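Side-chain contacts in putative glycoside hydrolase (Bacteroides thetaiotaomicron VPI-5482, PDB 3HBZ), which is of unproven function but binds calcium and may act in carbohydrate metabolism, possibly as a glycoside hydrolase: residues A131-A134 and M135-V138; E95-T98 and I99-F102; E247-E250 and S251-T254; A78-G81 and F82-K85. All coordinates share one frame; numbering follows the deposited sequence.

Contact 1 (A131-A134 and M135-V138); sequences AGYA and MTGV
The hydroxyl of Thr-136 reaches back to the carbonyl of Tyr-133, OG1 lying 2.6 Å from Tyr-133 O in the plane of that carbonyl. The same oxygen takes a second bond from above its plane, Thr-136 N to Tyr-133 O at 3.0 Å, so one residue grips it with both backbone and side chain. OG1 also sits over the centre of the Tyr-133 ring, about 4.0 Å above the ring plane. A first torsion of 66° sets OG1 between the backbone N and the carbonyl carbon of Thr-136, and from there it also accepts from Val-138 N at 3.1 Å, which makes an ST turn. This is the exit from helix 130-134: a type I beta turn runs from Ala-134 to Gly-137, its Gly-137 N held to Ala-134 O, and Gly-137 leaves helical geometry with positive phi. On the exposed flank, selenomethionine Met-135 lays its CG 3.7 Å from Ala-131 O. Further along, CG1 of Val-138 comes 3.2 Å from Tyr-133 OH, while its CB lies obliquely to the ring. That phenol is anchored elsewhere, on the backbone oxygen of Ser-165, and Pro-139 and Pro-146 touch the Tyr-133 side chain.

Contact 2 (E95-T98 and I99-F102); sequences ELAT and IYNF. With NA (sodium ion), chain D; CA (calcium ion), chain B; ACT (acetate ion), chain H.
Tyr-100 folds back along its own chain to reach Ala-97, and its OH donates to Ala-97 O over 2.8 Å. The phenol meets the carbonyl at a C=O...donor angle of 130°, tilted 28° from the carbonyl plane, while Ala-97 O itself lies at the edge of the ring, near the ring plane. One face of the same ring receives the backbone of Thr-98, whose carbonyl carbon stands 3.7 Å above the plane and is offset toward the rim. CG of Tyr-100 is anti to its carbonyl carbon (chi1 -43°), which turns the ring back toward the preceding residues. Buried Tyr-100 is thus the packed part of the contact, held by one bond at its hydroxyl, with the Thr-98 peptide against a ring face.

The Ile-99 side is looser. Its exposed side chain lies along the Thr-98 peptide, CG1 3.9 Å from Thr-98 OG1, and also touches Glu-335, and the backbone turns to ions and water. Ile-99 O binds a sodium ion at 2.4 Å, together with Glu-116 and four waters. Asn-101 O binds a calcium ion at 2.4 Å, and a water on that calcium donates to Asn-101 OD1. Glu-103, Thr-155, Lys-157 and Asp-332 supply the other protein ligands of the calcium.

Short strand 99-100 pairs antiparallel with strand 328-338, through backbone bonds of Thr-98 with Leu-336 and Tyr-100 with Val-334. The Tyr-100 ring meets Trp-126 edge-to-face, and strand 115-118 touches Ala-97 and Tyr-100 through Glu-116.

Contact 3 (E247-E250 and S251-T254); sequences ETSE and SVPT
Ser-249 turns its hydroxyl across the loop toward Val-252, and OG accepts from Val-252 N at 3.0 Å. The N-H...acceptor angle of 136° makes this a bent bond. A chi1 of 62° folds OG in beside the serine's own main chain, close enough to meet the amide three residues on. The same amide makes a weak bond to Ser-249 O, so Val-252 N is shared between the backbone and side-chain oxygens of one serine. In return Ser-249 N donates to Val-252 O at 2.8 Å, from above the carbonyl plane, 47° out of it. These reciprocal bonds close a four-residue reversal from Ser-249 to Val-252, with backbone angles at Glu-250 and Ser-251 close to those of a type I turn.

The side chain of Val-252 lies beside the serine hydroxyl, its CB 3.6 Å from Ser-249 OG, and Asn-265 touches both side chains. On Thr-248, CB lies 3.5 Å from Val-252 O and the methyl CG2 reaches on to Pro-253 O, while the CA makes a C-H...O contact with Val-252 O.

Leaving strand 240-247, the chain folds back here before strand 266-271, and the Glu-247 carboxylate forms a salt bridge to Lys-300 outside the loop. With no buried residue among those that touch, the reversal rests on backbone polarity and one serine hydroxyl rather than on an apolar centre.

Contact 4 (A78-G81 and F82-K85); sequences AADG and FWKK. With CA (calcium ion), chain C; CAC (cacodylate ion), chain F.
One carboxylate oxygen, Asp-80 OD1, takes two backbone amides: Phe-82 N at 2.9 Å on its anti side, which makes an Asx turn, and Trp-83 N at 3.1 Å on its syn side. A chi1 of 56° tucks Asp-80 CG back over its own main chain, facing those amides. Across the loop Ala-78 N donates almost straight to Trp-83 O over 2.8 Å. These bonds close the connection from strand 72-77 to strand 84-92, antiparallel neighbours in a mixed sheet; it holds a type I beta turn from Ala-78 to Gly-81.

In the packing and ring contacts, Asp-80 OD2 lies in the indole plane at its edge, 3.2 Å from Trp-83 CD1, the carboxylate and ring planes 50° apart. Ala-78 CB packs on Trp-83 CB at 4.0 Å. CD2 of Phe-82 lies over the indole face, offset toward its rim, and cacodylate C1 stands over the rim of a Phe-82 face, 3.5 Å above the plane.

Metal and anion contacts gather at the backbone of Lys-84. Its O binds a calcium ion at 2.3 Å, alongside Glu-9 and two waters, and its N donates to O1 of the cacodylate, probably from the crystallisation liquor, which also binds the metal.

Overall arrangement
None of the four contacts is wholly core. Contacts 1 and 2 are partly buried, each around a buried tyrosine, but contact 1 ends a helix whereas contact 2 leads into a strand. Contact 3 is a surface loop, and contact 4 a surface turn running into strand 84-92; contact 3 works through a serine hydroxyl and contact 4 through a carboxylate. Metal binding divides them another way: contacts 2 and 4 offer backbone oxygens to calcium, and the centres of these two contacts lie about 38 Å apart, while contacts 1 and 3 lie away from the metal sites. Strand 84-92 is followed in the chain by strand 99-100 of contact 2, but contacts 2 and 4 do not touch.

Contact 1 (A131-A134 and M135-V138)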
loop_
_atom_site.group_PDB
_atom_site.type_symbol
_atom_site.label_atom_id
_atom_site.label_comp_id
_atom_site.label_asym_id
_atom_site.label_seq_id
_atom_site.Cartn_x
_atom_site.Cartn_y
_atom_site.Cartn_z
ATOM N N ALA A 131 -2.941 -6.181 -7.032
ATOM C CA ALA A 131 -4.318 -6.678 -7.103
ATOM C C ALA A 131 -5.057 -6.132 -8.355
ATOM O O ALA A 131 -5.883 -6.822 -8.983
ATOM C CB ALA A 131 -5.080 -6.327 -5.841
ATOM N N GLY A 132 -4.741 -4.904 -8.705
ATOM C CA GLY A 132 -5.323 -4.265 -9.872
ATOM C C GLY A 132 -4.772 -4.889 -11.140
ATOM O O GLY A 132 -5.537 -5.171 -12.064
ATOM N N TYR A 133 -3.452 -5.040 -11.214
ATOM C CA TYR A 133 -2.835 -5.654 -12.395
ATOM C C TYR A 133 -3.341 -7.072 -12.716
ATOM O O TYR A 133 -3.437 -7.475 -13.890
ATOM C CB TYR A 133 -1.305 -5.637 -12.288
ATOM C CG TYR A 133 -0.587 -5.917 -13.623
ATOM C CD1 TYR A 133 -0.582 -4.983 -14.623
ATOM C CD2 TYR A 133 0.114 -7.090 -13.831
ATOM C CE1 TYR A 133 0.058 -5.224 -15.883
ATOM C CE2 TYR A 133 0.803 -7.335 -15.041
ATOM C CZ TYR A 133 0.754 -6.410 -16.070
ATOM O OH TYR A 133 1.389 -6.664 -17.272
ATOM N N ALA A 134 -3.623 -7.836 -11.677
ATOM C CA ALA A 134 -4.172 -9.179 -11.832
ATOM C C ALA A 134 -5.447 -9.168 -12.666
ATOM O O ALA A 134 -5.720 -10.114 -13.427
ATOM C CB ALA A 134 -4.452 -9.815 -10.430
HETATM N N MSE A 135 -6.194 -8.068 -12.565
HETATM C CA MSE A 135 -7.461 -7.918 -13.266
HETATM C C MSE A 135 -7.295 -7.705 -14.765
HETATM O O MSE A 135 -8.265 -7.863 -15.482
HETATM C CB MSE A 135 -8.309 -6.774 -12.664
HETATM C CG MSE A 135 -8.753 -7.051 -11.250
HETATM SE SE MSE A 135 -9.637 -5.463 -10.504
HETATM C CE MSE A 135 -11.144 -5.338 -11.640
ATOM N N THR A 136 -6.076 -7.422 -15.240
ATOM C CA THR A 136 -5.823 -7.246 -16.697
ATOM C C THR A 136 -5.719 -8.577 -17.409
ATOM O O THR A 136 -5.698 -8.630 -18.642
ATOM C CB THR A 136 -4.491 -6.529 -16.955
ATOM O OG1 THR A 136 -3.415 -7.373 -16.521
ATOM C CG2 THR A 136 -4.434 -5.148 -16.206
ATOM N N GLY A 137 -5.543 -9.648 -16.630
ATOM C CA GLY A 137 -5.332 -10.985 -17.193
ATOM C C GLY A 137 -3.925 -11.259 -17.719
ATOM O O GLY A 137 -3.676 -12.345 -18.250
ATOM N N VAL A 138 -3.012 -10.283 -17.621
ATOM C CA VAL A 138 -1.670 -10.450 -18.217
ATOM C C VAL A 138 -0.678 -11.341 -17.415
ATOM O O VAL A 138 -0.045 -12.167 -17.999
ATOM C CB VAL A 138 -1.002 -9.089 -18.471
ATOM C CG1 VAL A 138 0.494 -9.272 -18.967
ATOM C CG2 VAL A 138 -1.898 -8.213 -19.449
#

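Contact 2 (E95-T98 and I99-F102)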
loop_
_atom_site.group_PDB
_atom_site.type_symbol
_atom_site.label_atom_id
_atom_site.label_comp_id
_atom_site.label_asym_id
_atom_site.label_seq_id
_atom_site.Cartn_x
_atom_site.Cartn_y
_atom_site.Cartn_z
ATOM N N GLU A 95 4.233 1.065 16.607
ATOM C CA GLU A 95 4.377 2.283 15.840
ATOM C C GLU A 95 4.910 1.946 14.440
ATOM O O GLU A 95 5.470 0.889 14.229
ATOM C CB GLU A 95 5.230 3.289 16.617
ATOM C CG GLU A 95 6.677 2.928 16.857
ATOM C CD GLU A 95 7.392 3.889 17.850
ATOM O OE1 GLU A 95 6.708 4.634 18.603
ATOM O OE2 GLU A 95 8.642 3.872 17.879
ATOM N N LEU A 96 4.654 2.815 13.463
ATOM C CA LEU A 96 5.032 2.538 12.076
ATOM C C LEU A 96 6.511 2.116 11.986
ATOM O O LEU A 96 7.355 2.701 12.638
ATOM C CB LEU A 96 4.801 3.808 11.252
ATOM C CG LEU A 96 4.536 3.659 9.778
ATOM C CD1 LEU A 96 3.352 2.689 9.505
ATOM C CD2 LEU A 96 4.300 5.050 9.137
ATOM N N ALA A 97 6.817 1.133 11.157
ATOM C CA ALA A 97 8.207 0.707 10.922
ATOM C C ALA A 97 8.888 1.816 10.119
ATOM O O ALA A 97 8.221 2.485 9.332
ATOM C CB ALA A 97 8.215 -0.609 10.087
ATOM N N THR A 98 10.199 1.987 10.302
ATOM C CA THR A 98 10.956 3.071 9.633
ATOM C C THR A 98 12.268 2.638 8.946
ATOM O O THR A 98 12.975 3.485 8.395
ATOM C CB THR A 98 11.299 4.219 10.615
ATOM O OG1 THR A 98 12.267 3.777 11.587
ATOM C CG2 THR A 98 10.030 4.745 11.302
ATOM N N ILE A 99 12.574 1.342 8.977
ATOM C CA ILE A 99 13.810 0.805 8.395
ATOM C C ILE A 99 13.405 -0.279 7.414
ATOM O O ILE A 99 12.804 -1.265 7.817
ATOM C CB ILE A 99 14.758 0.216 9.477
ATOM C CG1 ILE A 99 15.115 1.263 10.539
ATOM C CG2 ILE A 99 16.029 -0.406 8.848
ATOM C CD1 ILE A 99 16.177 2.231 10.154
ATOM N N TYR A 100 13.746 -0.113 6.138
ATOM C CA TYR A 100 13.205 -0.970 5.077
ATOM C C TYR A 100 14.315 -1.606 4.265
ATOM O O TYR A 100 14.988 -0.929 3.502
ATOM C CB TYR A 100 12.333 -0.138 4.143
ATOM C CG TYR A 100 11.418 0.826 4.867
ATOM C CD1 TYR A 100 10.517 0.372 5.811
ATOM C CD2 TYR A 100 11.462 2.185 4.602
ATOM C CE1 TYR A 100 9.679 1.243 6.479
ATOM C CE2 TYR A 100 10.640 3.074 5.271
ATOM C CZ TYR A 100 9.736 2.608 6.192
ATOM O OH TYR A 100 8.897 3.507 6.834
ATOM N N ASN A 101 14.488 -2.913 4.413
ATOM C CA ASN A 101 15.527 -3.641 3.688
ATOM C C ASN A 101 14.973 -4.546 2.565
ATOM O O ASN A 101 15.720 -5.165 1.812
ATOM C CB ASN A 101 16.360 -4.440 4.699
ATOM C CG ASN A 101 17.362 -3.552 5.459
ATOM O OD1 ASN A 101 18.254 -2.979 4.870
ATOM N ND2 ASN A 101 17.211 -3.458 6.759
ATOM N N PHE A 102 13.650 -4.622 2.484
ATOM C CA PHE A 102 12.944 -5.312 1.420
ATOM C C PHE A 102 13.277 -6.791 1.297
ATOM O O PHE A 102 13.260 -7.341 0.186
ATOM C CB PHE A 102 13.109 -4.528 0.106
ATOM C CG PHE A 102 12.586 -3.121 0.214
ATOM C CD1 PHE A 102 11.230 -2.897 0.217
ATOM C CD2 PHE A 102 13.422 -2.051 0.485
ATOM C CE1 PHE A 102 10.725 -1.613 0.400
ATOM C CE2 PHE A 102 12.908 -0.776 0.661
ATOM C CZ PHE A 102 11.554 -0.579 0.618
HETATM NA NA NA D . 11.900 -3.146 8.969
HETATM CA CA CA B . 17.922 -5.408 0.918
HETATM C C ACT H . 4.898 5.664 14.854
HETATM O O ACT H . 4.632 6.663 15.426
HETATM O OXT ACT H . 3.779 5.125 14.572
HETATM C CH3 ACT H . 6.373 5.242 14.526
HETATM O O HOH W 1 19.146 -4.409 2.686
HETATM O O HOH W 2 13.029 -4.153 6.617
HETATM O O HOH W 3 11.497 -5.682 8.958
HETATM O O HOH W 4 14.392 -3.560 10.098
HETATM O O HOH W 5 10.652 -3.372 10.728
#

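Contact 3 (E247-E250 and S251-T254)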
loop_
_atom_site.group_PDB
_atom_site.type_symbol
_atom_site.label_atom_id
_atom_site.label_comp_id
_atom_site.label_asym_id
_atom_site.label_seq_id
_atom_site.Cartn_x
_atom_site.Cartn_y
_atom_site.Cartn_z
ATOM N N GLU A 247 -2.652 15.671 8.175
ATOM C CA GLU A 247 -3.570 15.539 9.263
ATOM C C GLU A 247 -4.875 14.837 8.803
ATOM O O GLU A 247 -5.472 15.218 7.798
ATOM C CB GLU A 247 -3.918 16.933 9.784
ATOM C CG GLU A 247 -4.842 16.857 10.996
ATOM C CD GLU A 247 -5.087 18.220 11.652
ATOM O OE1 GLU A 247 -4.419 19.196 11.261
ATOM O OE2 GLU A 247 -5.933 18.276 12.579
ATOM N N THR A 248 -5.299 13.820 9.553
ATOM C CA THR A 248 -6.526 13.105 9.252
ATOM C C THR A 248 -7.706 13.790 9.934
ATOM O O THR A 248 -7.532 14.606 10.813
ATOM C CB THR A 248 -6.449 11.638 9.695
ATOM O OG1 THR A 248 -6.126 11.580 11.074
ATOM C CG2 THR A 248 -5.379 10.880 8.911
ATOM N N SER A 249 -8.906 13.494 9.462
ATOM C CA SER A 249 -10.126 13.945 10.107
ATOM C C SER A 249 -11.229 13.002 9.678
ATOM O O SER A 249 -11.004 12.087 8.895
ATOM C CB SER A 249 -10.483 15.345 9.625
ATOM O OG SER A 249 -10.709 15.288 8.220
ATOM N N GLU A 250 -12.431 13.268 10.168
ATOM C CA GLU A 250 -13.604 12.530 9.786
ATOM C C GLU A 250 -13.786 12.571 8.278
ATOM O O GLU A 250 -14.015 11.535 7.675
ATOM C CB GLU A 250 -14.854 13.083 10.519
ATOM C CG GLU A 250 -15.985 12.059 10.620
ATOM C CD GLU A 250 -17.294 12.647 11.177
ATOM O OE1 GLU A 250 -17.245 13.696 11.862
ATOM O OE2 GLU A 250 -18.365 12.050 10.910
ATOM N N SER A 251 -13.632 13.738 7.649
ATOM C CA SER A 251 -13.766 13.823 6.177
ATOM C C SER A 251 -12.533 13.387 5.370
ATOM O O SER A 251 -12.654 13.077 4.172
ATOM C CB SER A 251 -14.148 15.234 5.775
ATOM O OG SER A 251 -13.396 16.163 6.516
ATOM N N VAL A 252 -11.350 13.339 6.006
ATOM C CA VAL A 252 -10.125 12.981 5.299
ATOM C C VAL A 252 -9.413 11.903 6.094
ATOM O O VAL A 252 -8.553 12.217 6.944
ATOM C CB VAL A 252 -9.181 14.186 5.131
ATOM C CG1 VAL A 252 -7.984 13.779 4.235
ATOM C CG2 VAL A 252 -9.936 15.448 4.562
ATOM N N PRO A 253 -9.821 10.638 5.881
ATOM C CA PRO A 253 -9.184 9.515 6.586
ATOM C C PRO A 253 -7.897 9.058 5.910
ATOM O O PRO A 253 -7.100 8.322 6.514
ATOM C CB PRO A 253 -10.254 8.409 6.534
ATOM C CG PRO A 253 -11.104 8.764 5.325
ATOM C CD PRO A 253 -11.113 10.249 5.255
ATOM N N THR A 254 -7.749 9.442 4.647
ATOM C CA THR A 254 -6.608 9.092 3.836
ATOM C C THR A 254 -6.495 10.127 2.702
ATOM O O THR A 254 -7.426 10.861 2.434
ATOM C CB THR A 254 -6.799 7.701 3.246
ATOM O OG1 THR A 254 -5.599 7.333 2.609
ATOM C CG2 THR A 254 -8.009 7.663 2.218
#

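Contact 4 (A78-G81 and F82-K85)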
loop_
_atom_site.group_PDB
_atom_site.type_symbol
_atom_site.label_atom_id
_atom_site.label_comp_id
_atom_site.label_asym_id
_atom_site.label_seq_id
_atom_site.Cartn_x
_atom_site.Cartn_y
_atom_site.Cartn_z
ATOM N N ALA A 78 -20.604 -19.454 3.034
ATOM C CA ALA A 78 -21.787 -18.916 2.376
ATOM C C ALA A 78 -23.025 -19.640 2.819
ATOM O O ALA A 78 -22.959 -20.738 3.411
ATOM C CB ALA A 78 -21.669 -18.949 0.827
ATOM N N ALA A 79 -24.147 -18.985 2.528
ATOM C CA ALA A 79 -25.485 -19.463 2.833
ATOM C C ALA A 79 -25.664 -20.842 2.329
ATOM O O ALA A 79 -26.280 -21.638 3.003
ATOM C CB ALA A 79 -26.550 -18.551 2.190
ATOM N N ASP A 80 -25.134 -21.140 1.142
ATOM C CA ASP A 80 -25.308 -22.474 0.553
ATOM C C ASP A 80 -24.547 -23.596 1.264
ATOM O O ASP A 80 -24.761 -24.740 0.936
ATOM C CB ASP A 80 -24.981 -22.481 -0.935
ATOM C CG ASP A 80 -23.571 -21.969 -1.265
ATOM O OD1 ASP A 80 -22.571 -22.234 -0.543
ATOM O OD2 ASP A 80 -23.468 -21.311 -2.313
ATOM N N GLY A 81 -23.661 -23.276 2.212
ATOM C CA GLY A 81 -22.840 -24.286 2.891
ATOM C C GLY A 81 -21.681 -24.889 2.098
ATOM O O GLY A 81 -20.915 -25.690 2.632
ATOM N N PHE A 82 -21.546 -24.532 0.829
ATOM C CA PHE A 82 -20.484 -25.059 -0.045
ATOM C C PHE A 82 -19.285 -24.107 -0.089
ATOM O O PHE A 82 -18.168 -24.495 0.194
ATOM C CB PHE A 82 -21.105 -25.256 -1.436
ATOM C CG PHE A 82 -20.152 -25.771 -2.492
ATOM C CD1 PHE A 82 -19.770 -27.108 -2.520
ATOM C CD2 PHE A 82 -19.703 -24.935 -3.496
ATOM C CE1 PHE A 82 -18.919 -27.579 -3.528
ATOM C CE2 PHE A 82 -18.872 -25.389 -4.478
ATOM C CZ PHE A 82 -18.487 -26.713 -4.515
ATOM N N TRP A 83 -19.516 -22.847 -0.444
ATOM C CA TRP A 83 -18.417 -21.901 -0.591
ATOM C C TRP A 83 -17.946 -21.429 0.771
ATOM O O TRP A 83 -18.751 -21.033 1.600
ATOM C CB TRP A 83 -18.822 -20.678 -1.448
ATOM C CG TRP A 83 -19.204 -21.040 -2.829
ATOM C CD1 TRP A 83 -20.471 -21.119 -3.316
ATOM C CD2 TRP A 83 -18.334 -21.430 -3.908
ATOM N NE1 TRP A 83 -20.457 -21.537 -4.633
ATOM C CE2 TRP A 83 -19.158 -21.741 -5.018
ATOM C CE3 TRP A 83 -16.949 -21.542 -4.044
ATOM C CZ2 TRP A 83 -18.639 -22.094 -6.256
ATOM C CZ3 TRP A 83 -16.434 -21.921 -5.257
ATOM C CH2 TRP A 83 -17.273 -22.199 -6.359
ATOM N N LYS A 84 -16.634 -21.468 0.990
ATOM C CA LYS A 84 -16.017 -21.034 2.261
ATOM C C LYS A 84 -14.790 -20.176 1.950
ATOM O O LYS A 84 -14.197 -20.305 0.900
ATOM C CB LYS A 84 -15.577 -22.233 3.110
ATOM C CG LYS A 84 -16.697 -23.193 3.464
ATOM C CD LYS A 84 -16.174 -24.369 4.312
ATOM C CE LYS A 84 -17.316 -24.946 5.227
ATOM N NZ LYS A 84 -16.801 -26.114 5.987
ATOM N N LYS A 85 -14.422 -19.278 2.836
ATOM C CA LYS A 85 -13.201 -18.530 2.639
ATOM C C LYS A 85 -12.557 -18.356 3.990
ATOM O O LYS A 85 -13.230 -17.978 4.931
ATOM C CB LYS A 85 -13.492 -17.133 2.038
ATOM C CG LYS A 85 -12.393 -16.663 1.120
ATOM C CD LYS A 85 -12.243 -15.128 0.981
ATOM C CE LYS A 85 -13.507 -14.400 0.645
ATOM N NZ LYS A 85 -13.186 -13.058 0.023
HETATM CA CA CA C . -12.896 -21.341 -0.662
HETATM AS AS CAC F . -14.675 -24.307 -1.127
HETATM O O1 CAC F . -14.584 -22.564 -1.022
HETATM O O2 CAC F . -14.705 -25.178 0.380
HETATM C C1 CAC F . -16.176 -24.689 -2.309
HETATM C C2 CAC F . -13.030 -24.949 -2.001
HETATM O O HOH W 6 -12.083 -23.069 0.918
HETATM O O HOH W 7 -11.201 -19.743 -0.497
#